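Local coordinates for fructose-bisphosphatase (Pyrococcus horikoshii, PDB 1VDW), which probably hydrolyses fructose 1,6-bisphosphate to fructose 6-phosphate and phosphate, using magnesium, as a homodimeric member of the inositol monophosphatase superfamily, at residues Ile175-Ala183 and Asp201-Ala212. Sequence-based numbering, arbitrary orientation.
Sequences IALELAYLA and DIAAGVVIAREA. With EDO (1,2-ethanediol), chain C.
Leu-179 lies over Gly-205 where two parallel helices run side by side, their axes 8.3 Å apart and inclined by only 4°; the second is kinked at Ala-204 and Gly-205, whose N atoms lack a bond to the preceding turn. Leu-179 CB and CD1 each come within 3.8 Å of Gly-205 CA; a side chain at the glycine would collide with that CD1. With CG anti to the carbonyl carbon (chi1 -74°) and CD1 extended beyond it, the leucine lays CD1 against the glycine backbone, 4.2 Å from Ile-202 CB. One turn on, Ala-183 CB rests against both Ala-209 CA and Ile-208 CG2, 3.8 Å from each, and Ala-212 CB meets it at 3.9 Å. At the other end Ile-175 CG2 stands between the backbone N and the carbonyl carbon and reaches Asp-201 O at 3.4 Å, while CG1, anti to the N, leads away. Ile-175 N donates a nearly straight hydrogen bond (168°) to O2 of an ethanediol, probably from the crystallisation liquor, that is also hydrogen-bonded to Asp-87 OD1; Ala-176 N is hydrogen-bonded to Asp-87 OD2. Asp-201 OD2 accepts a hydrogen bond from Arg-198 N, while OD1 lies close to Asp-84 OD2, a pairing of carboxylates consistent with the predicted magnesium site; an alanine in its place would probably leave the Arg-198 amide without this acceptor and the site short of a carboxylate. Flanked by strands 100-107, 110-118 and 234-239, the pair forms the central helical layer of the inositol monophosphatase sheet-and-helix sandwich, its N-terminal ends at the predicted metal site.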
ATOM      1  N   ILE A 175       4.676   6.067  -6.588  1.00  8.78           N
ATOM      2  CA  ILE A 175       5.196   5.424  -7.783  1.00  9.04           C
ATOM      3  C   ILE A 175       6.658   4.985  -7.680  1.00  9.49           C
ATOM      4  O   ILE A 175       7.048   3.986  -8.284  1.00  8.82           O
ATOM      5  CB  ILE A 175       4.990   6.335  -9.027  1.00 10.38           C
ATOM      6  CG1 ILE A 175       4.925   5.477 -10.290  1.00 10.87           C
ATOM      7  CG2 ILE A 175       6.116   7.355  -9.148  1.00 11.20           C
ATOM      8  CD1 ILE A 175       3.674   4.621 -10.376  1.00 11.67           C
ATOM      9  N   ALA A 176       7.471   5.715  -6.922  1.00 10.21           N
ATOM     10  CA  ALA A 176       8.872   5.330  -6.782  1.00  9.54           C
ATOM     11  C   ALA A 176       8.957   3.947  -6.155  1.00  9.38           C
ATOM     12  O   ALA A 176       9.750   3.108  -6.586  1.00 10.02           O
ATOM     13  CB  ALA A 176       9.628   6.342  -5.919  1.00 10.71           C
ATOM     14  N   LEU A 177       8.145   3.703  -5.133  1.00  9.11           N
ATOM     15  CA  LEU A 177       8.152   2.399  -4.488  1.00  9.51           C
ATOM     16  C   LEU A 177       7.593   1.331  -5.401  1.00  9.21           C
ATOM     17  O   LEU A 177       8.082   0.205  -5.414  1.00  9.45           O
ATOM     18  CB  LEU A 177       7.339   2.415  -3.193  1.00 10.46           C
ATOM     19  CG  LEU A 177       7.936   3.224  -2.046  1.00 10.87           C
ATOM     20  CD1 LEU A 177       7.067   3.041  -0.820  1.00 10.81           C
ATOM     21  CD2 LEU A 177       9.366   2.767  -1.759  1.00 11.53           C
ATOM     22  N   GLU A 178       6.564   1.667  -6.168  1.00  7.95           N
ATOM     23  CA  GLU A 178       5.994   0.663  -7.041  1.00  7.81           C
ATOM     24  C   GLU A 178       7.012   0.238  -8.094  1.00  8.11           C
ATOM     25  O   GLU A 178       7.124  -0.943  -8.411  1.00  8.35           O
ATOM     26  CB  GLU A 178       4.669   1.183  -7.605  1.00  9.24           C
ATOM     27  CG  GLU A 178       3.601   1.102  -6.504  1.00  9.93           C
ATOM     28  CD  GLU A 178       2.414   2.018  -6.696  1.00  9.72           C
ATOM     29  OE1 GLU A 178       2.611   3.249  -6.746  1.00 10.53           O
ATOM     30  OE2 GLU A 178       1.275   1.505  -6.779  1.00  9.23           O
ATOM     31  N   LEU A 179       7.792   1.186  -8.602  1.00  7.57           N
ATOM     32  CA  LEU A 179       8.833   0.858  -9.566  1.00  8.22           C
ATOM     33  C   LEU A 179       9.953   0.061  -8.879  1.00  8.83           C
ATOM     34  O   LEU A 179      10.516  -0.859  -9.473  1.00  8.95           O
ATOM     35  CB  LEU A 179       9.383   2.137 -10.200  1.00  9.01           C
ATOM     36  CG  LEU A 179       8.426   2.766 -11.219  1.00  9.76           C
ATOM     37  CD1 LEU A 179       8.879   4.176 -11.553  1.00 10.33           C
ATOM     38  CD2 LEU A 179       8.375   1.901 -12.480  1.00 11.70           C
ATOM     39  N   ALA A 180      10.274   0.407  -7.634  1.00  7.94           N
ATOM     40  CA  ALA A 180      11.298  -0.318  -6.887  1.00  8.42           C
ATOM     41  C   ALA A 180      10.821  -1.753  -6.643  1.00  8.08           C
ATOM     42  O   ALA A 180      11.614  -2.697  -6.680  1.00  8.33           O
ATOM     43  CB  ALA A 180      11.575   0.379  -5.556  1.00  9.66           C
ATOM     44  N   TYR A 181       9.527  -1.912  -6.379  1.00  7.69           N
ATOM     45  CA  TYR A 181       8.965  -3.238  -6.144  1.00  7.85           C
ATOM     46  C   TYR A 181       9.075  -4.065  -7.417  1.00  8.67           C
ATOM     47  O   TYR A 181       9.371  -5.259  -7.363  1.00  9.29           O
ATOM     48  CB  TYR A 181       7.505  -3.142  -5.702  1.00  8.78           C
ATOM     49  CG  TYR A 181       7.292  -2.608  -4.296  1.00  8.80           C
ATOM     50  CD1 TYR A 181       8.365  -2.327  -3.445  1.00  9.81           C
ATOM     51  CD2 TYR A 181       6.003  -2.374  -3.825  1.00  9.06           C
ATOM     52  CE1 TYR A 181       8.150  -1.818  -2.156  1.00  9.27           C
ATOM     53  CE2 TYR A 181       5.781  -1.870  -2.549  1.00 10.50           C
ATOM     54  CZ  TYR A 181       6.855  -1.595  -1.723  1.00  9.85           C
ATOM     55  OH  TYR A 181       6.605  -1.081  -0.472  1.00 11.39           O
ATOM     56  N   LEU A 182       8.822  -3.436  -8.560  1.00  8.79           N
ATOM     57  CA  LEU A 182       8.959  -4.123  -9.838  1.00  9.27           C
ATOM     58  C   LEU A 182      10.418  -4.564  -9.997  1.00  9.26           C
ATOM     59  O   LEU A 182      10.703  -5.696 -10.396  1.00 10.36           O
ATOM     60  CB  LEU A 182       8.585  -3.176 -10.978  1.00  9.00           C
ATOM     61  CG  LEU A 182       8.936  -3.620 -12.401  1.00 10.19           C
ATOM     62  CD1 LEU A 182       8.151  -4.868 -12.773  1.00 12.77           C
ATOM     63  CD2 LEU A 182       8.636  -2.481 -13.361  1.00 10.90           C
ATOM     64  N   ALA A 183      11.335  -3.666  -9.648  1.00  8.90           N
ATOM     65  CA  ALA A 183      12.760  -3.929  -9.773  1.00  8.86           C
ATOM     66  C   ALA A 183      13.255  -5.127  -8.976  1.00 10.78           C
ATOM     67  O   ALA A 183      14.192  -5.807  -9.398  1.00 11.55           O
ATOM     68  CB  ALA A 183      13.550  -2.688  -9.383  1.00  9.49           C
ATOM     69  N   ASP A 201       9.041  12.315 -10.597  1.00 12.40           N
ATOM     70  CA  ASP A 201       8.409  11.216  -9.872  1.00 12.13           C
ATOM     71  C   ASP A 201       8.989   9.859 -10.236  1.00 10.81           C
ATOM     72  O   ASP A 201       9.122   8.976  -9.386  1.00 11.63           O
ATOM     73  CB  ASP A 201       6.909  11.136 -10.181  1.00 12.60           C
ATOM     74  CG  ASP A 201       6.129  12.321  -9.670  1.00 13.61           C
ATOM     75  OD1 ASP A 201       6.373  12.755  -8.526  1.00 14.95           O
ATOM     76  OD2 ASP A 201       5.244  12.803 -10.413  1.00 14.82           O
ATOM     77  N   ILE A 202       9.342   9.700 -11.505  1.00 11.75           N
ATOM     78  CA  ILE A 202       9.800   8.413 -12.002  1.00 11.31           C
ATOM     79  C   ILE A 202      11.263   8.207 -12.346  1.00 11.03           C
ATOM     80  O   ILE A 202      11.676   7.078 -12.583  1.00 10.85           O
ATOM     81  CB  ILE A 202       9.000   8.023 -13.263  1.00 12.37           C
ATOM     82  CG1 ILE A 202       9.290   9.023 -14.387  1.00 14.44           C
ATOM     83  CG2 ILE A 202       7.508   8.012 -12.952  1.00 13.62           C
ATOM     84  CD1 ILE A 202       8.731   8.616 -15.735  1.00 17.81           C
ATOM     85  N   ALA A 203      12.050   9.274 -12.375  1.00 11.11           N
ATOM     86  CA  ALA A 203      13.444   9.148 -12.770  1.00 11.10           C
ATOM     87  C   ALA A 203      14.230   8.027 -12.099  1.00  9.34           C
ATOM     88  O   ALA A 203      14.768   7.152 -12.772  1.00 10.50           O
ATOM     89  CB  ALA A 203      14.159  10.481 -12.579  1.00 12.42           C
ATOM     90  N   ALA A 204      14.297   8.042 -10.774  1.00 10.36           N
ATOM     91  CA  ALA A 204      15.053   7.015 -10.071  1.00  9.44           C
ATOM     92  C   ALA A 204      14.460   5.624 -10.270  1.00  9.06           C
ATOM     93  O   ALA A 204      15.184   4.655 -10.484  1.00  9.71           O
ATOM     94  CB  ALA A 204      15.131   7.346  -8.583  1.00 10.74           C
ATOM     95  N   GLY A 205      13.138   5.530 -10.192  1.00  8.94           N
ATOM     96  CA  GLY A 205      12.479   4.249 -10.362  1.00  9.50           C
ATOM     97  C   GLY A 205      12.752   3.641 -11.720  1.00  9.22           C
ATOM     98  O   GLY A 205      12.927   2.432 -11.838  1.00  9.91           O
ATOM     99  N   VAL A 206      12.792   4.480 -12.750  1.00  9.36           N
ATOM    100  CA  VAL A 206      13.053   3.990 -14.096  1.00 10.84           C
ATOM    101  C   VAL A 206      14.491   3.485 -14.213  1.00 10.28           C
ATOM    102  O   VAL A 206      14.738   2.420 -14.779  1.00 10.75           O
ATOM    103  CB  VAL A 206      12.795   5.093 -15.146  1.00 11.15           C
ATOM    104  CG1 VAL A 206      13.320   4.658 -16.510  1.00 13.47           C
ATOM    105  CG2 VAL A 206      11.303   5.373 -15.237  1.00 13.61           C
ATOM    106  N   VAL A 207      15.439   4.244 -13.671  1.00  9.80           N
ATOM    107  CA  VAL A 207      16.836   3.825 -13.724  1.00 10.96           C
ATOM    108  C   VAL A 207      17.028   2.504 -12.982  1.00 10.34           C
ATOM    109  O   VAL A 207      17.663   1.577 -13.487  1.00 10.94           O
ATOM    110  CB  VAL A 207      17.770   4.884 -13.092  1.00 10.56           C
ATOM    111  CG1 VAL A 207      19.185   4.325 -12.951  1.00 12.92           C
ATOM    112  CG2 VAL A 207      17.800   6.136 -13.954  1.00 12.82           C
ATOM    113  N   ILE A 208      16.462   2.411 -11.786  1.00  9.21           N
ATOM    114  CA  ILE A 208      16.605   1.206 -10.993  1.00 10.20           C
ATOM    115  C   ILE A 208      15.898   0.002 -11.608  1.00  9.47           C
ATOM    116  O   ILE A 208      16.470  -1.087 -11.680  1.00 10.47           O
ATOM    117  CB  ILE A 208      16.116   1.469  -9.553  1.00  9.26           C
ATOM    118  CG1 ILE A 208      17.060   2.475  -8.887  1.00 10.12           C
ATOM    119  CG2 ILE A 208      16.051   0.171  -8.756  1.00 10.95           C
ATOM    120  CD1 ILE A 208      16.542   3.054  -7.591  1.00  9.71           C
ATOM    121  N   ALA A 209      14.663   0.192 -12.064  1.00  9.53           N
ATOM    122  CA  ALA A 209      13.925  -0.907 -12.668  1.00  9.89           C
ATOM    123  C   ALA A 209      14.596  -1.375 -13.956  1.00 10.71           C
ATOM    124  O   ALA A 209      14.715  -2.575 -14.194  1.00 10.99           O
ATOM    125  CB  ALA A 209      12.486  -0.480 -12.942  1.00 10.49           C
ATOM    126  N   ARG A 210      15.050  -0.437 -14.781  1.00 11.23           N
ATOM    127  CA  ARG A 210      15.707  -0.815 -16.026  1.00 12.71           C
ATOM    128  C   ARG A 210      16.962  -1.635 -15.790  1.00 12.43           C
ATOM    129  O   ARG A 210      17.154  -2.669 -16.424  1.00 12.46           O
ATOM    130  CB  ARG A 210      16.056   0.420 -16.851  1.00 13.40           C
ATOM    131  CG  ARG A 210      14.907   0.908 -17.681  1.00 16.20           C
ATOM    132  CD  ARG A 210      15.245   2.174 -18.426  1.00 18.69           C
ATOM    133  NE  ARG A 210      14.213   2.452 -19.417  1.00 19.50           N
ATOM    134  CZ  ARG A 210      14.018   3.632 -19.991  1.00 20.23           C
ATOM    135  NH1 ARG A 210      14.787   4.665 -19.674  1.00 19.24           N
ATOM    136  NH2 ARG A 210      13.042   3.777 -20.875  1.00 20.85           N
ATOM    137  N   GLU A 211      17.820  -1.189 -14.880  1.00 12.16           N
ATOM    138  CA  GLU A 211      19.042  -1.937 -14.620  1.00 12.82           C
ATOM    139  C   GLU A 211      18.720  -3.317 -14.051  1.00 13.23           C
ATOM    140  O   GLU A 211      19.500  -4.253 -14.213  1.00 15.41           O
ATOM    141  CB  GLU A 211      19.957  -1.154 -13.676  1.00 13.08           C
ATOM    142  CG  GLU A 211      21.309  -1.808 -13.391  1.00 17.00           C
ATOM    143  CD  GLU A 211      22.091  -2.189 -14.642  1.00 19.23           C
ATOM    144  OE1 GLU A 211      22.117  -1.402 -15.612  1.00 19.54           O
ATOM    145  OE2 GLU A 211      22.701  -3.281 -14.645  1.00 21.70           O
ATOM    146  N   ALA A 212      17.562  -3.443 -13.406  1.00 11.51           N
ATOM    147  CA  ALA A 212      17.132  -4.715 -12.833  1.00 11.65           C
ATOM    148  C   ALA A 212      16.517  -5.636 -13.886  1.00 10.98           C
ATOM    149  O   ALA A 212      16.145  -6.771 -13.583  1.00 12.00           O
ATOM    150  CB  ALA A 212      16.135  -4.470 -11.704  1.00 11.71           C
TER
HETATM  151  C1  EDO C1002       2.993  10.968  -7.684  1.00 16.51           C
HETATM  152  O1  EDO C1002       3.022  11.648  -6.432  1.00 16.64           O
HETATM  153  C2  EDO C1002       4.056   9.855  -7.680  1.00 15.38           C
HETATM  154  O2  EDO C1002       3.788   8.912  -6.626  1.00 13.25           O